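Side-chain contacts in peptidoglycan-binding domain 1 (Burkholderia, PDB 5NM7), which probably degrades bacterial cell-wall peptidoglycan as a modular phage endolysin, joining a peptidoglycan-binding domain to a lysozyme-like N-acetylmuramidase catalytic domain: residues 16-21 with 28-33; 49-54 with 59-64; 79-84 with 89-94; 93-98 with 259-264. All blocks are in the same frame, centred on the assembly; numbering follows the deposited sequence.

In the fold
Contacts 1 to 3 come in series along the chain, and contact 4 begins where contact 3 ends and closes near the C-terminus; together they trace the passage from the binding module to the catalytic one. Contacts 1 and 2 both belong to the peptidoglycan-binding domain; their centres lie about 16 Å apart, and Leu17 and Tyr16 of contact 1 pack on Trp62 of contact 2. Each holds part of a separate glycine site. Contact 3 pairs helix 77-87 with helix 91-101, and contact 4, its centre about 9 Å from that of contact 3, reuses helix 91-101 against helix 250-265. Contact 2 touches both: Val52 meets Leu80, and Asp54 meets Tyr261. The loop 49-54 therefore sits where the two modules join.

Contact 1: 16-21 with 28-33; sequences YLQRQL and LDIDAI. With GLY (glycine), chain D.
Two torsions bring Gln18 and Asp31 together: Gln18 sets CG beside its own backbone N (chi1 -71°) and then runs out extended, while Asp31 tucks its carboxylate between backbone N and carbonyl carbon (chi1 64°), folding OD1 back over its own loop. The result illustrates how a helix can hold an irregular loop through one amide, here within the peptidoglycan-binding domain, where helix 12-23 faces the Asx turn at Asp31. That turn is closed by Ile33 N, which meets OD1 from above the carboxylate plane. Gln18 works with both ends of its amide. NE2 gives a hydrogen bond to Asp31 OD1 at 2.9 Å, nearly along the C-O axis of the acceptor, and OE1 receives Ala32 N at 2.9 Å, with a weaker bond from Asp31 N. Amide and carboxylate planes stand 32° apart. Thr38 OG1 also bonds to NE2, so the rotation of the amide is well defined.

Flanking this polar centre are two packing contacts, one of them apolar. Ile30 lays CG2 over the centre of one face of the Arg19 guanidinium, 3.7 Å from Arg19 CZ, and on the inner side Leu21 CD1 meets Leu28 CD1 at 3.9 Å. The Asp31 carboxylate also helps to bind a free glycine, whose amino N bonds to Asp31 OD2 at 2.8 Å and to Ile33 O, also at 2.8 Å.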
loop_
_atom_site.group_PDB
_atom_site.type_symbol
_atom_site.label_atom_id
_atom_site.label_comp_id
_atom_site.label_asym_id
_atom_site.label_seq_id
_atom_site.Cartn_x
_atom_site.Cartn_y
_atom_site.Cartn_z
ATOM N N TYR A 16 -24.770 -10.262 6.870
ATOM C CA TYR A 16 -25.028 -8.852 6.593
ATOM C C TYR A 16 -24.337 -8.422 5.293
ATOM O O TYR A 16 -24.957 -7.870 4.400
ATOM C CB TYR A 16 -24.596 -7.971 7.759
ATOM C CG TYR A 16 -24.885 -6.512 7.519
ATOM C CD1 TYR A 16 -26.204 -6.037 7.534
ATOM C CD2 TYR A 16 -23.866 -5.612 7.222
ATOM C CE1 TYR A 16 -26.491 -4.699 7.289
ATOM C CE2 TYR A 16 -24.144 -4.268 6.980
ATOM C CZ TYR A 16 -25.465 -3.827 7.009
ATOM O OH TYR A 16 -25.746 -2.506 6.772
ATOM N N LEU A 17 -23.068 -8.791 5.138
ATOM C CA LEU A 17 -22.378 -8.536 3.862
ATOM C C LEU A 17 -23.101 -9.148 2.670
ATOM O O LEU A 17 -23.282 -8.495 1.635
ATOM C CB LEU A 17 -20.941 -9.086 3.917
ATOM C CG LEU A 17 -20.119 -8.962 2.642
ATOM C CD1 LEU A 17 -19.782 -7.503 2.322
ATOM C CD2 LEU A 17 -18.848 -9.779 2.826
ATOM N N GLN A 18 -23.507 -10.402 2.793
ATOM C CA GLN A 18 -24.159 -11.113 1.696
ATOM C C GLN A 18 -25.464 -10.386 1.295
ATOM O O GLN A 18 -25.739 -10.166 0.116
ATOM C CB GLN A 18 -24.438 -12.541 2.088
ATOM C CG GLN A 18 -23.178 -13.394 2.188
ATOM C CD GLN A 18 -23.378 -14.724 2.866
ATOM O OE1 GLN A 18 -24.227 -14.885 3.751
ATOM N NE2 GLN A 18 -22.580 -15.694 2.468
ATOM N N ARG A 19 -26.238 -9.969 2.293
ATOM C CA ARG A 19 -27.454 -9.162 2.015
ATOM C C ARG A 19 -27.149 -7.862 1.284
ATOM O O ARG A 19 -27.866 -7.509 0.335
ATOM C CB ARG A 19 -28.225 -8.883 3.303
ATOM C CG ARG A 19 -28.869 -10.148 3.836
ATOM C CD ARG A 19 -29.919 -9.910 4.906
ATOM N NE ARG A 19 -30.671 -11.161 5.062
ATOM C CZ ARG A 19 -30.478 -12.075 6.017
ATOM N NH1 ARG A 19 -29.579 -11.891 6.985
ATOM N NH2 ARG A 19 -31.211 -13.190 6.009
ATOM N N GLN A 20 -26.079 -7.169 1.693
ATOM C CA GLN A 20 -25.665 -5.914 1.048
ATOM C C GLN A 20 -25.224 -6.167 -0.400
ATOM O O GLN A 20 -25.595 -5.417 -1.302
ATOM C CB GLN A 20 -24.567 -5.224 1.845
ATOM C CG GLN A 20 -24.914 -4.704 3.227
ATOM C CD GLN A 20 -25.952 -3.599 3.149
ATOM O OE1 GLN A 20 -25.603 -2.406 3.036
ATOM N NE2 GLN A 20 -27.185 -3.962 3.132
ATOM N N LEU A 21 -24.473 -7.242 -0.619
ATOM C CA LEU A 21 -24.085 -7.618 -1.977
ATOM C C LEU A 21 -25.296 -7.932 -2.845
ATOM O O LEU A 21 -25.336 -7.553 -4.018
ATOM C CB LEU A 21 -23.116 -8.797 -1.966
ATOM C CG LEU A 21 -21.760 -8.486 -1.295
ATOM C CD1 LEU A 21 -21.030 -9.768 -0.959
ATOM C CD2 LEU A 21 -20.902 -7.610 -2.215
ATOM N N LEU A 28 -26.584 -14.689 -4.286
ATOM C CA LEU A 28 -25.895 -15.460 -3.245
ATOM C C LEU A 28 -26.846 -16.112 -2.283
ATOM O O LEU A 28 -27.876 -15.532 -1.956
ATOM C CB LEU A 28 -25.059 -14.520 -2.361
ATOM C CG LEU A 28 -23.802 -13.901 -2.953
ATOM C CD1 LEU A 28 -23.258 -12.848 -1.998
ATOM C CD2 LEU A 28 -22.764 -14.985 -3.218
ATOM N N ASP A 29 -26.446 -17.277 -1.784
ATOM C CA ASP A 29 -27.113 -17.927 -0.657
ATOM C C ASP A 29 -26.685 -17.127 0.584
ATOM O O ASP A 29 -25.497 -16.881 0.800
ATOM C CB ASP A 29 -26.685 -19.420 -0.540
ATOM C CG ASP A 29 -27.808 -20.337 -0.043
ATOM O OD1 ASP A 29 -27.692 -21.574 -0.237
ATOM O OD2 ASP A 29 -28.801 -19.841 0.543
ATOM N N ILE A 30 -27.650 -16.711 1.395
ATOM C CA ILE A 30 -27.344 -16.002 2.629
ATOM C C ILE A 30 -27.150 -17.045 3.735
ATOM O O ILE A 30 -28.083 -17.391 4.477
ATOM C CB ILE A 30 -28.462 -15.018 3.010
ATOM C CG1 ILE A 30 -28.738 -14.034 1.866
ATOM C CG2 ILE A 30 -28.088 -14.246 4.266
ATOM C CD1 ILE A 30 -30.054 -13.298 2.002
ATOM N N ASP A 31 -25.919 -17.536 3.854
ATOM C CA ASP A 31 -25.586 -18.607 4.778
ATOM C C ASP A 31 -24.530 -18.223 5.815
ATOM O O ASP A 31 -24.143 -19.083 6.595
ATOM C CB ASP A 31 -25.106 -19.816 3.981
ATOM C CG ASP A 31 -23.824 -19.539 3.209
ATOM O OD1 ASP A 31 -23.348 -18.388 3.236
ATOM O OD2 ASP A 31 -23.333 -20.451 2.531
ATOM N N ALA A 32 -24.105 -16.949 5.844
ATOM C CA ALA A 32 -23.153 -16.448 6.819
ATOM C C ALA A 32 -21.746 -17.079 6.662
ATOM O O ALA A 32 -20.962 -17.072 7.614
ATOM C CB ALA A 32 -23.692 -16.638 8.255
ATOM N N ILE A 33 -21.444 -17.604 5.485
ATOM C CA ILE A 33 -20.131 -18.226 5.199
ATOM C C ILE A 33 -19.486 -17.443 4.051
ATOM O O ILE A 33 -20.025 -17.383 2.932
ATOM C CB ILE A 33 -20.258 -19.699 4.767
ATOM C CG1 ILE A 33 -20.829 -20.553 5.901
ATOM C CG2 ILE A 33 -18.902 -20.273 4.327
ATOM C CD1 ILE A 33 -21.352 -21.899 5.433
HETATM N N GLY D . -21.408 -19.031 1.167
HETATM C CA GLY D . -20.773 -19.984 0.231
HETATM C C GLY D . -19.763 -19.263 -0.638
HETATM O O GLY D . -19.513 -18.060 -0.468
HETATM O OXT GLY D . -19.186 -19.902 -1.522
#

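Contact 2: 49-54 with 59-64; sequences HGLVAD and PKTWST. With GLY (glycine), chain C.
Leu51 turns from its loop toward Thr61 and Thr64 of helix 59-67, and its course shows how one branched side chain can fasten a loop to a helix. From CB, with CG beside the backbone N (chi1 -69°), the chain heads for the helix, and CG comes within 4.2 Å of Thr64 OG1. There it forks. CD1 lies against the first helical turn, 4.0 Å from Thr61 CA and equally near the Thr61 hydroxyl. CD2 reaches the backbone at Lys60 O, 3.8 Å away, and also touches Thr64 OG1, so that the Leu51 and Thr64 side chains meet tip to tip. That hydroxyl has its hydrogen-bonding partner in Arg69 O, and its meeting with the leucine is simple packing. Farther along, Thr64 CG2 rests on His49 CB at 4.0 Å, while the imidazole stacks on Phe45 and bonds through ND1 to Phe45 O. Phe45 also lies against Leu51, Thr61 and Thr64, completing the apolar surroundings from helix 36-48.

The polar business is carried on through a bound glycine. Its amino N gives a hydrogen bond to Asp54 OD2 at 2.8 Å, and its carboxylate takes Lys60 N on O at 2.9 Å. OXT receives both Thr61 N and Thr61 OG1, the hydroxyl at 2.8 Å. Backbone amides at the start of helix 59-67 thus hold the glycine carboxylate, where the helix start probably favours negative charge, in a glycine pocket of the peptidoglycan-binding domain.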
loop_
_atom_site.group_PDB
_atom_site.type_symbol
_atom_site.label_atom_id
_atom_site.label_comp_id
_atom_site.label_asym_id
_atom_site.label_seq_id
_atom_site.Cartn_x
_atom_site.Cartn_y
_atom_site.Cartn_z
ATOM N N HIS A 49 -17.698 -1.124 -9.377
ATOM C CA HIS A 49 -17.841 0.180 -8.700
ATOM C C HIS A 49 -16.529 0.984 -8.529
ATOM O O HIS A 49 -16.473 1.886 -7.704
ATOM C CB HIS A 49 -18.514 -0.012 -7.349
ATOM C CG HIS A 49 -19.916 -0.489 -7.461
ATOM N ND1 HIS A 49 -20.235 -1.785 -7.801
ATOM C CD2 HIS A 49 -21.090 0.166 -7.311
ATOM C CE1 HIS A 49 -21.548 -1.910 -7.854
ATOM N NE2 HIS A 49 -22.088 -0.750 -7.535
ATOM N N GLY A 50 -15.494 0.648 -9.285
ATOM C CA GLY A 50 -14.224 1.384 -9.242
ATOM C C GLY A 50 -13.410 1.197 -7.975
ATOM O O GLY A 50 -12.725 2.118 -7.525
ATOM N N LEU A 51 -13.525 0.028 -7.353
ATOM C CA LEU A 51 -12.693 -0.322 -6.223
ATOM C C LEU A 51 -11.610 -1.263 -6.745
ATOM O O LEU A 51 -11.716 -1.815 -7.826
ATOM C CB LEU A 51 -13.501 -1.045 -5.147
ATOM C CG LEU A 51 -14.554 -0.238 -4.377
ATOM C CD1 LEU A 51 -15.599 -1.157 -3.798
ATOM C CD2 LEU A 51 -13.917 0.482 -3.221
ATOM N N VAL A 52 -10.617 -1.496 -5.926
ATOM C CA VAL A 52 -9.682 -2.594 -6.200
ATOM C C VAL A 52 -10.371 -3.945 -5.936
ATOM O O VAL A 52 -10.860 -4.184 -4.832
ATOM C CB VAL A 52 -8.426 -2.436 -5.340
ATOM C CG1 VAL A 52 -7.565 -3.691 -5.393
ATOM C CG2 VAL A 52 -7.661 -1.206 -5.822
ATOM N N ALA A 53 -10.367 -4.811 -6.951
ATOM C CA ALA A 53 -11.052 -6.110 -6.871
ATOM C C ALA A 53 -10.144 -7.130 -6.232
ATOM O O ALA A 53 -9.448 -7.890 -6.930
ATOM C CB ALA A 53 -11.520 -6.564 -8.227
ATOM N N ASP A 54 -10.107 -7.136 -4.913
ATOM C CA ASP A 54 -9.294 -8.092 -4.145
ATOM C C ASP A 54 -10.128 -9.135 -3.404
ATOM O O ASP A 54 -9.580 -10.042 -2.781
ATOM C CB ASP A 54 -8.329 -7.400 -3.174
ATOM C CG ASP A 54 -9.023 -6.510 -2.149
ATOM O OD1 ASP A 54 -10.257 -6.631 -1.998
ATOM O OD2 ASP A 54 -8.308 -5.682 -1.504
ATOM N N PRO A 59 -12.728 -1.563 4.729
ATOM C CA PRO A 59 -13.435 -0.281 4.954
ATOM C C PRO A 59 -13.843 0.437 3.671
ATOM O O PRO A 59 -14.912 1.056 3.598
ATOM C CB PRO A 59 -12.429 0.534 5.777
ATOM C CG PRO A 59 -11.464 -0.455 6.317
ATOM C CD PRO A 59 -11.392 -1.576 5.370
ATOM N N LYS A 60 -13.024 0.338 2.628
ATOM C CA LYS A 60 -13.368 0.970 1.364
ATOM C C LYS A 60 -14.562 0.313 0.723
ATOM O O LYS A 60 -15.460 0.998 0.208
ATOM C CB LYS A 60 -12.172 0.955 0.394
ATOM C CG LYS A 60 -10.993 1.744 0.924
ATOM C CD LYS A 60 -9.814 1.585 -0.004
ATOM C CE LYS A 60 -8.641 2.401 0.495
ATOM N NZ LYS A 60 -7.449 2.170 -0.363
ATOM N N THR A 61 -14.560 -1.021 0.699
ATOM C CA THR A 61 -15.685 -1.749 0.125
ATOM C C THR A 61 -16.958 -1.477 0.931
ATOM O O THR A 61 -18.013 -1.204 0.328
ATOM C CB THR A 61 -15.401 -3.234 0.033
ATOM O OG1 THR A 61 -14.256 -3.419 -0.822
ATOM C CG2 THR A 61 -16.550 -3.970 -0.620
ATOM N N TRP A 62 -16.850 -1.527 2.245
ATOM C CA TRP A 62 -18.000 -1.243 3.117
ATOM C C TRP A 62 -18.598 0.138 2.858
ATOM O O TRP A 62 -19.830 0.290 2.797
ATOM C CB TRP A 62 -17.656 -1.382 4.588
ATOM C CG TRP A 62 -17.694 -2.778 5.076
ATOM C CD1 TRP A 62 -16.669 -3.487 5.595
ATOM C CD2 TRP A 62 -18.835 -3.636 5.112
ATOM N NE1 TRP A 62 -17.089 -4.732 5.953
ATOM C CE2 TRP A 62 -18.423 -4.849 5.684
ATOM C CE3 TRP A 62 -20.175 -3.478 4.744
ATOM C CZ2 TRP A 62 -19.283 -5.918 5.869
ATOM C CZ3 TRP A 62 -21.035 -4.524 4.934
ATOM C CH2 TRP A 62 -20.592 -5.740 5.490
ATOM N N SER A 63 -17.741 1.137 2.695
ATOM C CA SER A 63 -18.211 2.475 2.393
ATOM C C SER A 63 -19.028 2.531 1.093
ATOM O O SER A 63 -20.089 3.146 1.052
ATOM C CB SER A 63 -17.045 3.485 2.398
ATOM O OG SER A 63 -17.515 4.742 1.978
ATOM N N THR A 64 -18.561 1.880 0.030
ATOM C CA THR A 64 -19.307 1.875 -1.230
ATOM C C THR A 64 -20.545 1.020 -1.128
ATOM O O THR A 64 -21.618 1.361 -1.647
ATOM C CB THR A 64 -18.432 1.418 -2.402
ATOM O OG1 THR A 64 -17.267 2.259 -2.414
ATOM C CG2 THR A 64 -19.177 1.564 -3.710
HETATM N N GLY C . -10.328 -4.262 -0.285
HETATM C CA GLY C . -9.962 -3.395 0.877
HETATM C C GLY C . -11.087 -2.484 1.346
HETATM O O GLY C . -10.811 -1.534 2.087
HETATM O OXT GLY C . -12.270 -2.726 1.028
#

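Contact 3: 79-84 with 89-94; sequences DLQRAA and VDLAAV
Val94 and Leu91 pack against Leu80 and Ala84 where two consecutive helices, 77-87 and 91-101, are joined by a short link, the second of them within the N-acetylmuramidase region.

Apolar packing dominates. Val94 spreads its two methyls along one side of helix 77-87: CG1, anti to the backbone N (chi1 172°), lies 3.6 Å from Leu80 O and also touches Leu80 CD2 and Ala83 CB, while CG2 settles on Ala84, 3.7 Å from CA and 3.8 Å from CB. The small Ala84 is consistent with the close approach here, its CB lying 3.9 Å from Leu91 CA and 3.3 Å from Val89 O. Leu91 swings its own branch back over the first helix, bringing CD1 to 3.8 Å from Leu80 O. Leu80 and Ala83 also touch Leu211 of helix 207-219, and Val89 packs on Leu228 of helix 222-229. Asp79 and Ala83 border a bound glycine, in a pocket that also includes Ala208 and Leu211.

Polar groups are fewer. At the outer margin the Gln81 side chain bends at chi2 (65°) and crosses Leu91 at about a right angle, laying OE1 3.4 Å from Leu91 CD2; NE2 is weakly bonded to Asp85. A salt bridge between Asp79 and Arg82 lies within helix 77-87. At the link, Val89 N gives a hydrogen bond to Ala84 O at 3.1 Å, with an angle of 162° at the hydrogen, the N-H lying in the carbonyl plane of Ala84, on a lone pair.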
loop_
_atom_site.group_PDB
_atom_site.type_symbol
_atom_site.label_atom_id
_atom_site.label_comp_id
_atom_site.label_asym_id
_atom_site.label_seq_id
_atom_site.Cartn_x
_atom_site.Cartn_y
_atom_site.Cartn_z
ATOM N N ASP A 79 -6.000 1.531 -12.098
ATOM C CA ASP A 79 -4.644 1.901 -11.697
ATOM C C ASP A 79 -3.716 0.694 -11.657
ATOM O O ASP A 79 -2.536 0.822 -12.008
ATOM C CB ASP A 79 -4.616 2.585 -10.334
ATOM C CG ASP A 79 -5.395 3.877 -10.308
ATOM O OD1 ASP A 79 -5.255 4.690 -11.279
ATOM O OD2 ASP A 79 -6.145 4.071 -9.323
ATOM N N LEU A 80 -4.216 -0.454 -11.195
ATOM C CA LEU A 80 -3.372 -1.669 -11.149
ATOM C C LEU A 80 -3.041 -2.150 -12.542
ATOM O O LEU A 80 -1.903 -2.591 -12.795
ATOM C CB LEU A 80 -4.034 -2.794 -10.332
ATOM C CG LEU A 80 -4.207 -2.423 -8.846
ATOM C CD1 LEU A 80 -4.876 -3.589 -8.115
ATOM C CD2 LEU A 80 -2.912 -2.054 -8.158
ATOM N N GLN A 81 -4.013 -2.075 -13.461
ATOM C CA GLN A 81 -3.746 -2.421 -14.857
ATOM C C GLN A 81 -2.698 -1.501 -15.448
ATOM O O GLN A 81 -1.742 -1.973 -16.111
ATOM C CB GLN A 81 -5.013 -2.413 -15.716
ATOM C CG GLN A 81 -4.779 -2.806 -17.181
ATOM C CD GLN A 81 -4.316 -4.244 -17.345
ATOM O OE1 GLN A 81 -5.088 -5.164 -17.141
ATOM N NE2 GLN A 81 -3.059 -4.441 -17.738
ATOM N N ARG A 82 -2.794 -0.202 -15.163
ATOM C CA ARG A 82 -1.766 0.729 -15.646
ATOM C C ARG A 82 -0.379 0.398 -15.091
ATOM O O ARG A 82 0.629 0.457 -15.833
ATOM C CB ARG A 82 -2.148 2.180 -15.381
ATOM C CG ARG A 82 -3.181 2.673 -16.357
ATOM C CD ARG A 82 -3.515 4.119 -16.104
ATOM N NE ARG A 82 -4.344 4.373 -14.902
ATOM C CZ ARG A 82 -5.698 4.374 -14.884
ATOM N NH1 ARG A 82 -6.428 4.135 -15.982
ATOM N NH2 ARG A 82 -6.343 4.651 -13.751
ATOM N N ALA A 83 -0.316 0.055 -13.803
ATOM C CA ALA A 83 0.933 -0.351 -13.189
ATOM C C ALA A 83 1.500 -1.614 -13.838
ATOM O O ALA A 83 2.715 -1.690 -14.092
ATOM C CB ALA A 83 0.774 -0.519 -11.674
ATOM N N ALA A 84 0.637 -2.584 -14.150
ATOM C CA ALA A 84 1.076 -3.808 -14.836
ATOM C C ALA A 84 1.688 -3.495 -16.200
ATOM O O ALA A 84 2.735 -4.025 -16.576
ATOM C CB ALA A 84 -0.077 -4.794 -14.995
ATOM N N VAL A 89 4.602 -6.523 -16.140
ATOM C CA VAL A 89 4.410 -7.601 -15.182
ATOM C C VAL A 89 2.961 -8.058 -15.364
ATOM O O VAL A 89 2.071 -7.268 -15.671
ATOM C CB VAL A 89 4.706 -7.084 -13.751
ATOM C CG1 VAL A 89 4.233 -8.058 -12.675
ATOM C CG2 VAL A 89 6.195 -6.784 -13.560
ATOM N N ASP A 90 2.745 -9.360 -15.205
ATOM C CA ASP A 90 1.445 -9.970 -15.298
ATOM C C ASP A 90 0.519 -9.250 -14.280
ATOM O O ASP A 90 0.927 -8.941 -13.163
ATOM C CB ASP A 90 1.589 -11.495 -15.045
ATOM C CG ASP A 90 2.222 -12.274 -16.260
ATOM O OD1 ASP A 90 2.277 -11.771 -17.410
ATOM O OD2 ASP A 90 2.649 -13.426 -16.055
ATOM N N LEU A 91 -0.685 -8.923 -14.708
ATOM C CA LEU A 91 -1.627 -8.173 -13.864
ATOM C C LEU A 91 -1.855 -8.893 -12.532
ATOM O O LEU A 91 -1.877 -8.247 -11.468
ATOM C CB LEU A 91 -2.963 -7.957 -14.573
ATOM C CG LEU A 91 -4.066 -7.326 -13.703
ATOM C CD1 LEU A 91 -3.652 -5.943 -13.201
ATOM C CD2 LEU A 91 -5.384 -7.259 -14.455
ATOM N N ALA A 92 -1.964 -10.226 -12.579
ATOM C CA ALA A 92 -2.143 -11.012 -11.362
ATOM C C ALA A 92 -0.997 -10.799 -10.378
ATOM O O ALA A 92 -1.193 -10.813 -9.161
ATOM C CB ALA A 92 -2.290 -12.490 -11.685
ATOM N N ALA A 93 0.231 -10.628 -10.897
ATOM C CA ALA A 93 1.360 -10.349 -10.032
ATOM C C ALA A 93 1.273 -8.980 -9.375
ATOM O O ALA A 93 1.626 -8.822 -8.191
ATOM C CB ALA A 93 2.699 -10.499 -10.781
ATOM N N VAL A 94 0.799 -8.000 -10.127
ATOM C CA VAL A 94 0.583 -6.638 -9.595
ATOM C C VAL A 94 -0.523 -6.627 -8.554
ATOM O O VAL A 94 -0.366 -6.028 -7.506
ATOM C CB VAL A 94 0.284 -5.624 -10.710
ATOM C CG1 VAL A 94 -0.124 -4.277 -10.140
ATOM C CG2 VAL A 94 1.525 -5.458 -11.588
#

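Contact 4: 93-98 with 259-264; sequences AVRAVN and DRYSRA
Arg95 lies across one face of the Tyr261 ring, and this pair makes up most of the contact, a worked case of an arginine using its aliphatic stem as packing surface. The tight part is a CH-pi interaction: Arg95 CB stands 3.5 Å from the ring centroid, only 10° off the ring normal. With the chain extended from CG to NE (chi2 -170°), Arg95 CD is carried over the rim, 3.5 Å from Tyr261 CD1. Near CD2 Ala96 approaches obliquely, its backbone N 3.6 Å from Tyr261 CD2 and its methyl somewhat farther, 4.3 Å from the same atom.

Beyond this patch the helices touch little. Across the two segments, Tyr261 is the one partner of Arg95 and Ala96, while Arg263 lies on the exposed side of helix 250-265. The polar ends of the pair find partners outside the two segments: Arg95 NH1 forms a salt bridge with Asp77, and Tyr261 OH bonds to Glu99, which also takes Arg260.

Tyr261 thereby bridges helix 91-101 and helix 250-265 while reaching Asp54 of the binding domain; helix 77-87 packs on Arg95 through Leu80, and Arg260 and Ala264 touch helix 36-48, the latter at Met43.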
loop_
_atom_site.group_PDB
_atom_site.type_symbol
_atom_site.label_atom_id
_atom_site.label_comp_id
_atom_site.label_asym_id
_atom_site.label_seq_id
_atom_site.Cartn_x
_atom_site.Cartn_y
_atom_site.Cartn_z
ATOM N N ALA A 93 0.231 -10.628 -10.897
ATOM C CA ALA A 93 1.360 -10.349 -10.032
ATOM C C ALA A 93 1.273 -8.980 -9.375
ATOM O O ALA A 93 1.626 -8.822 -8.191
ATOM C CB ALA A 93 2.699 -10.499 -10.781
ATOM N N VAL A 94 0.799 -8.000 -10.127
ATOM C CA VAL A 94 0.583 -6.638 -9.595
ATOM C C VAL A 94 -0.523 -6.627 -8.554
ATOM O O VAL A 94 -0.366 -6.028 -7.506
ATOM C CB VAL A 94 0.284 -5.624 -10.710
ATOM C CG1 VAL A 94 -0.124 -4.277 -10.140
ATOM C CG2 VAL A 94 1.525 -5.458 -11.588
ATOM N N ARG A 95 -1.604 -7.333 -8.835
ATOM C CA ARG A 95 -2.654 -7.498 -7.846
ATOM C C ARG A 95 -2.169 -8.161 -6.577
ATOM O O ARG A 95 -2.497 -7.717 -5.470
ATOM C CB ARG A 95 -3.799 -8.320 -8.414
ATOM C CG ARG A 95 -4.564 -7.640 -9.522
ATOM C CD ARG A 95 -5.812 -8.486 -9.779
ATOM N NE ARG A 95 -6.677 -7.950 -10.816
ATOM C CZ ARG A 95 -7.502 -6.898 -10.694
ATOM N NH1 ARG A 95 -7.590 -6.188 -9.558
ATOM N NH2 ARG A 95 -8.256 -6.550 -11.730
ATOM N N ALA A 96 -1.335 -9.209 -6.703
ATOM C CA ALA A 96 -0.724 -9.844 -5.543
ATOM C C ALA A 96 0.175 -8.928 -4.750
ATOM O O ALA A 96 0.101 -8.863 -3.566
ATOM C CB ALA A 96 0.049 -11.084 -5.969
ATOM N N VAL A 97 1.036 -8.165 -5.426
ATOM C CA VAL A 97 1.885 -7.185 -4.744
ATOM C C VAL A 97 1.087 -6.120 -4.034
ATOM O O VAL A 97 1.390 -5.748 -2.903
ATOM C CB VAL A 97 2.860 -6.513 -5.711
ATOM C CG1 VAL A 97 3.597 -5.364 -5.034
ATOM C CG2 VAL A 97 3.879 -7.540 -6.124
ATOM N N ASN A 98 0.084 -5.610 -4.711
ATOM C CA ASN A 98 -0.787 -4.612 -4.104
ATOM C C ASN A 98 -1.471 -5.151 -2.864
ATOM O O ASN A 98 -1.496 -4.497 -1.825
ATOM C CB ASN A 98 -1.815 -4.136 -5.094
ATOM C CG ASN A 98 -2.603 -2.970 -4.565
ATOM O OD1 ASN A 98 -2.039 -1.931 -4.215
ATOM N ND2 ASN A 98 -3.906 -3.138 -4.477
ATOM N N ASP A 259 -1.397 -16.906 -7.066
ATOM C CA ASP A 259 -2.169 -18.094 -7.496
ATOM C C ASP A 259 -3.655 -17.747 -7.521
ATOM O O ASP A 259 -4.333 -18.041 -8.485
ATOM C CB ASP A 259 -1.924 -19.302 -6.588
ATOM C CG ASP A 259 -0.499 -19.887 -6.712
ATOM O OD1 ASP A 259 0.207 -19.617 -7.717
ATOM O OD2 ASP A 259 -0.069 -20.601 -5.767
ATOM N N ARG A 260 -4.158 -17.108 -6.464
ATOM C CA ARG A 260 -5.577 -16.700 -6.429
ATOM C C ARG A 260 -5.994 -15.828 -7.599
ATOM O O ARG A 260 -7.029 -16.055 -8.229
ATOM C CB ARG A 260 -5.934 -15.947 -5.140
ATOM C CG ARG A 260 -6.492 -16.781 -4.026
ATOM C CD ARG A 260 -7.077 -15.909 -2.921
ATOM N NE ARG A 260 -6.203 -14.859 -2.389
ATOM C CZ ARG A 260 -5.224 -15.025 -1.491
ATOM N NH1 ARG A 260 -4.907 -16.232 -0.989
ATOM N NH2 ARG A 260 -4.523 -13.965 -1.100
ATOM N N TYR A 261 -5.196 -14.799 -7.876
ATOM C CA TYR A 261 -5.494 -13.876 -8.948
ATOM C C TYR A 261 -5.336 -14.482 -10.331
ATOM O O TYR A 261 -6.058 -14.094 -11.252
ATOM C CB TYR A 261 -4.671 -12.577 -8.839
ATOM C CG TYR A 261 -5.090 -11.698 -7.677
ATOM C CD1 TYR A 261 -6.379 -11.145 -7.636
ATOM C CD2 TYR A 261 -4.216 -11.414 -6.648
ATOM C CE1 TYR A 261 -6.777 -10.332 -6.584
ATOM C CE2 TYR A 261 -4.596 -10.605 -5.601
ATOM C CZ TYR A 261 -5.881 -10.073 -5.575
ATOM O OH TYR A 261 -6.237 -9.280 -4.510
ATOM N N SER A 262 -4.364 -15.371 -10.482
ATOM C CA SER A 262 -4.178 -16.120 -11.728
ATOM C C SER A 262 -5.393 -16.973 -12.031
ATOM O O SER A 262 -5.881 -16.956 -13.143
ATOM C CB SER A 262 -2.974 -17.044 -11.631
ATOM O OG SER A 262 -1.796 -16.318 -11.449
ATOM N N ARG A 263 -5.876 -17.676 -11.009
ATOM C CA ARG A 263 -7.124 -18.449 -11.097
ATOM C C ARG A 263 -8.356 -17.592 -11.406
ATOM O O ARG A 263 -9.135 -17.926 -12.306
ATOM C CB ARG A 263 -7.346 -19.257 -9.815
ATOM C CG ARG A 263 -6.380 -20.428 -9.705
ATOM C CD ARG A 263 -6.698 -21.406 -8.580
ATOM N NE ARG A 263 -6.633 -20.811 -7.237
ATOM C CZ ARG A 263 -5.667 -20.993 -6.317
ATOM N NH1 ARG A 263 -4.603 -21.783 -6.534
ATOM N NH2 ARG A 263 -5.764 -20.367 -5.140
ATOM N N ALA A 264 -8.527 -16.493 -10.672
ATOM C CA ALA A 264 -9.676 -15.585 -10.874
ATOM C C ALA A 264 -9.756 -15.053 -12.306
ATOM O O ALA A 264 -10.811 -15.126 -12.944
ATOM C CB ALA A 264 -9.627 -14.428 -9.877
#